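Local atomic coordinates of N-acyl-D-glutamate deacylase (Bordetella bronchiseptica, PDB entry 3GIP), a protein that probably hydrolyses the amide bond of N-acyl-D-glutamates, releasing D-glutamate and a carboxylate, as a zinc-dependent member of the amidohydrolase superfamily. Residues W51-F62 and A426-D434. Numbering follows the deposited sequence.
Sequences WDASGKIVAPGF and ADVVVFDPD
Residues I57 to P60 pair antiparallel with V428 to F431, joining the strand that continues into the amidohydrolase barrel, where it pairs in parallel with strand 87-92, to a strand from near the chain's end that probably belongs to the small β-domain, as in other members of the superfamily. Two hydrogen-bonded pairs satisfy both backbone groups of each residue involved: I57 N donates to F431 O (2.8 Å, almost straight at 178°) and I57 O accepts from F431 N, while A59 and V429 exchange an equivalent pair of bonds. V58, in the non-hydrogen-bonded pair with V430, instead bonds through its backbone to W15. Beyond P60, which has no N-H to give, G61 N reaches D427 O at 3.0 Å from well above the carbonyl plane. The carboxylate of D427 turns elsewhere, to R417 and the backbone N of N458.

On one face of the ladder, with chi1 at 67° the F431 ring folds back across the strand pair; I57 CB lies over one face of it, 3.9 Å from its centroid, and I57 CG2 meets F431 CZ. V429 CG1 similarly covers a face of F62. The other face carries V58 and V430, with V430 CG2 reaching W51 CE3 and its CG1 touching A53 CB. Past the ladder, after F431, D432 OD1 closes an Asx turn with D434 N, and one water bridges D432 OD2 (2.6 Å) and G55 O (2.8 Å).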
loop_
_atom_site.group_PDB
_atom_site.type_symbol
_atom_site.label_atom_id
_atom_site.label_comp_id
_atom_site.label_asym_id
_atom_site.label_seq_id
_atom_site.Cartn_x
_atom_site.Cartn_y
_atom_site.Cartn_z
ATOM N N TRP A 51 -26.788 -7.789 -9.595
ATOM C CA TRP A 51 -26.451 -6.420 -9.967
ATOM C C TRP A 51 -26.486 -6.274 -11.482
ATOM O O TRP A 51 -26.063 -7.174 -12.213
ATOM C CB TRP A 51 -25.049 -6.039 -9.481
ATOM C CG TRP A 51 -24.934 -5.727 -8.023
ATOM C CD1 TRP A 51 -25.948 -5.442 -7.154
ATOM C CD2 TRP A 51 -23.718 -5.605 -7.274
ATOM N NE1 TRP A 51 -25.437 -5.146 -5.909
ATOM C CE2 TRP A 51 -24.071 -5.240 -5.958
ATOM C CE3 TRP A 51 -22.362 -5.768 -7.592
ATOM C CZ2 TRP A 51 -23.117 -5.033 -4.955
ATOM C CZ3 TRP A 51 -21.413 -5.563 -6.595
ATOM C CH2 TRP A 51 -21.798 -5.198 -5.292
ATOM N N ASP A 52 -26.988 -5.138 -11.949
ATOM C CA ASP A 52 -27.050 -4.851 -13.376
ATOM C C ASP A 52 -25.827 -4.008 -13.712
ATOM O O ASP A 52 -25.772 -2.823 -13.383
ATOM C CB ASP A 52 -28.333 -4.085 -13.712
ATOM C CG ASP A 52 -28.400 -3.664 -15.170
ATOM O OD1 ASP A 52 -27.556 -4.124 -15.969
ATOM O OD2 ASP A 52 -29.304 -2.876 -15.521
ATOM N N ALA A 53 -24.843 -4.629 -14.356
ATOM C CA ALA A 53 -23.610 -3.942 -14.718
ATOM C C ALA A 53 -23.625 -3.393 -16.139
ATOM O O ALA A 53 -22.568 -3.148 -16.718
ATOM C CB ALA A 53 -22.421 -4.881 -14.539
ATOM N N SER A 54 -24.814 -3.209 -16.704
ATOM C CA SER A 54 -24.917 -2.668 -18.055
ATOM C C SER A 54 -24.134 -1.361 -18.123
ATOM O O SER A 54 -24.273 -0.505 -17.247
ATOM C CB SER A 54 -26.383 -2.408 -18.421
ATOM O OG SER A 54 -27.110 -3.621 -18.526
ATOM N N GLY A 55 -23.308 -1.218 -19.154
ATOM C CA GLY A 55 -22.519 -0.008 -19.314
ATOM C C GLY A 55 -21.388 0.140 -18.312
ATOM O O GLY A 55 -20.842 1.233 -18.142
ATOM N N LYS A 56 -21.020 -0.954 -17.648
ATOM C CA LYS A 56 -19.949 -0.912 -16.660
ATOM C C LYS A 56 -18.911 -2.002 -16.901
ATOM O O LYS A 56 -19.122 -2.922 -17.695
ATOM C CB LYS A 56 -20.512 -1.098 -15.248
ATOM C CG LYS A 56 -21.749 -0.277 -14.940
ATOM C CD LYS A 56 -21.470 1.211 -15.001
ATOM C CE LYS A 56 -22.731 2.002 -14.686
ATOM N NZ LYS A 56 -23.298 1.620 -13.364
ATOM N N ILE A 57 -17.790 -1.881 -16.198
ATOM C CA ILE A 57 -16.713 -2.856 -16.270
ATOM C C ILE A 57 -16.799 -3.674 -14.988
ATOM O O ILE A 57 -17.055 -3.130 -13.913
ATOM C CB ILE A 57 -15.320 -2.181 -16.310
ATOM C CG1 ILE A 57 -15.125 -1.445 -17.636
ATOM C CG2 ILE A 57 -14.227 -3.230 -16.110
ATOM C CD1 ILE A 57 -15.088 -2.351 -18.852
ATOM N N VAL A 58 -16.617 -4.982 -15.117
ATOM C CA VAL A 58 -16.629 -5.881 -13.973
ATOM C C VAL A 58 -15.200 -6.406 -13.917
ATOM O O VAL A 58 -14.735 -7.081 -14.838
ATOM C CB VAL A 58 -17.629 -7.032 -14.182
ATOM C CG1 VAL A 58 -17.629 -7.953 -12.972
ATOM C CG2 VAL A 58 -19.017 -6.462 -14.419
ATOM N N ALA A 59 -14.497 -6.076 -12.841
ATOM C CA ALA A 59 -13.099 -6.460 -12.712
ATOM C C ALA A 59 -12.764 -7.053 -11.356
ATOM O O ALA A 59 -13.592 -7.047 -10.443
ATOM C CB ALA A 59 -12.231 -5.226 -12.958
ATOM N N PRO A 60 -11.542 -7.597 -11.209
ATOM C CA PRO A 60 -11.178 -8.166 -9.908
ATOM C C PRO A 60 -11.041 -6.977 -8.953
ATOM O O PRO A 60 -10.664 -5.885 -9.382
ATOM C CB PRO A 60 -9.817 -8.818 -10.166
ATOM C CG PRO A 60 -9.742 -8.979 -11.664
ATOM C CD PRO A 60 -10.439 -7.745 -12.176
ATOM N N GLY A 61 -11.346 -7.176 -7.676
ATOM C CA GLY A 61 -11.205 -6.085 -6.725
ATOM C C GLY A 61 -9.762 -5.610 -6.729
ATOM O O GLY A 61 -8.845 -6.409 -6.937
ATOM N N PHE A 62 -9.542 -4.319 -6.501
ATOM C CA PHE A 62 -8.178 -3.805 -6.513
ATOM C C PHE A 62 -7.391 -4.171 -5.262
ATOM O O PHE A 62 -7.931 -4.212 -4.154
ATOM C CB PHE A 62 -8.181 -2.285 -6.705
ATOM C CG PHE A 62 -8.982 -1.828 -7.893
ATOM C CD1 PHE A 62 -8.999 -2.576 -9.069
ATOM C CD2 PHE A 62 -9.720 -0.647 -7.839
ATOM C CE1 PHE A 62 -9.739 -2.155 -10.171
ATOM C CE2 PHE A 62 -10.462 -0.218 -8.936
ATOM C CZ PHE A 62 -10.472 -0.972 -10.103
ATOM N N ALA A 426 -14.285 -14.411 -4.887
ATOM C CA ALA A 426 -15.103 -13.377 -5.501
ATOM C C ALA A 426 -14.872 -11.950 -5.010
ATOM O O ALA A 426 -15.788 -11.315 -4.473
ATOM C CB ALA A 426 -16.582 -13.741 -5.370
ATOM N N ASP A 427 -13.645 -11.458 -5.177
ATOM C CA ASP A 427 -13.315 -10.074 -4.828
ATOM C C ASP A 427 -13.603 -9.389 -6.162
ATOM O O ASP A 427 -12.906 -9.632 -7.150
ATOM C CB ASP A 427 -11.831 -9.910 -4.474
ATOM C CG ASP A 427 -11.456 -10.570 -3.157
ATOM O OD1 ASP A 427 -12.342 -10.740 -2.292
ATOM O OD2 ASP A 427 -10.265 -10.898 -2.979
ATOM N N VAL A 428 -14.626 -8.543 -6.195
ATOM C CA VAL A 428 -15.027 -7.905 -7.444
ATOM C C VAL A 428 -15.376 -6.434 -7.310
ATOM O O VAL A 428 -15.923 -6.004 -6.297
ATOM C CB VAL A 428 -16.280 -8.616 -8.027
ATOM C CG1 VAL A 428 -16.604 -8.076 -9.409
ATOM C CG2 VAL A 428 -16.063 -10.118 -8.068
ATOM N N VAL A 429 -15.060 -5.661 -8.341
ATOM C CA VAL A 429 -15.413 -4.250 -8.353
ATOM C C VAL A 429 -16.095 -3.967 -9.681
ATOM O O VAL A 429 -15.643 -4.419 -10.734
ATOM C CB VAL A 429 -14.185 -3.313 -8.197
ATOM C CG1 VAL A 429 -13.193 -3.529 -9.326
ATOM C CG2 VAL A 429 -14.655 -1.861 -8.171
ATOM N N VAL A 430 -17.208 -3.244 -9.618
ATOM C CA VAL A 430 -17.962 -2.872 -10.805
ATOM C C VAL A 430 -17.857 -1.358 -10.906
ATOM O O VAL A 430 -18.178 -0.648 -9.952
ATOM C CB VAL A 430 -19.449 -3.267 -10.671
ATOM C CG1 VAL A 430 -20.217 -2.846 -11.918
ATOM C CG2 VAL A 430 -19.566 -4.768 -10.451
ATOM N N PHE A 431 -17.400 -0.857 -12.048
ATOM C CA PHE A 431 -17.256 0.584 -12.203
ATOM C C PHE A 431 -17.542 1.075 -13.612
ATOM O O PHE A 431 -17.457 0.318 -14.575
ATOM C CB PHE A 431 -15.845 1.012 -11.771
ATOM C CG PHE A 431 -14.738 0.500 -12.663
ATOM C CD1 PHE A 431 -14.308 1.243 -13.759
ATOM C CD2 PHE A 431 -14.116 -0.719 -12.397
ATOM C CE1 PHE A 431 -13.274 0.783 -14.579
ATOM C CE2 PHE A 431 -13.077 -1.191 -13.212
ATOM C CZ PHE A 431 -12.656 -0.438 -14.304
ATOM N N ASP A 432 -17.906 2.348 -13.715
ATOM C CA ASP A 432 -18.181 2.971 -15.003
ATOM C C ASP A 432 -16.828 3.469 -15.512
ATOM O O ASP A 432 -16.216 4.345 -14.904
ATOM C CB ASP A 432 -19.136 4.150 -14.823
ATOM C CG ASP A 432 -19.594 4.731 -16.141
ATOM O OD1 ASP A 432 -18.770 4.799 -17.077
ATOM O OD2 ASP A 432 -20.777 5.127 -16.236
ATOM N N PRO A 433 -16.340 2.917 -16.635
ATOM C CA PRO A 433 -15.043 3.353 -17.159
ATOM C C PRO A 433 -14.985 4.809 -17.602
ATOM O O PRO A 433 -13.917 5.425 -17.596
ATOM C CB PRO A 433 -14.797 2.384 -18.311
ATOM C CG PRO A 433 -16.188 2.109 -18.811
ATOM C CD PRO A 433 -16.959 1.916 -17.522
ATOM N N ASP A 434 -16.134 5.361 -17.975
ATOM C CA ASP A 434 -16.175 6.738 -18.445
ATOM C C ASP A 434 -16.292 7.794 -17.358
ATOM O O ASP A 434 -15.979 8.957 -17.596
ATOM C CB ASP A 434 -17.316 6.919 -19.449
ATOM C CG ASP A 434 -17.108 6.116 -20.716
ATOM O OD1 ASP A 434 -15.945 5.985 -21.152
ATOM O OD2 ASP A 434 -18.104 5.626 -21.283
HETATM O O HOH W 1 -22.421 3.520 -17.540
#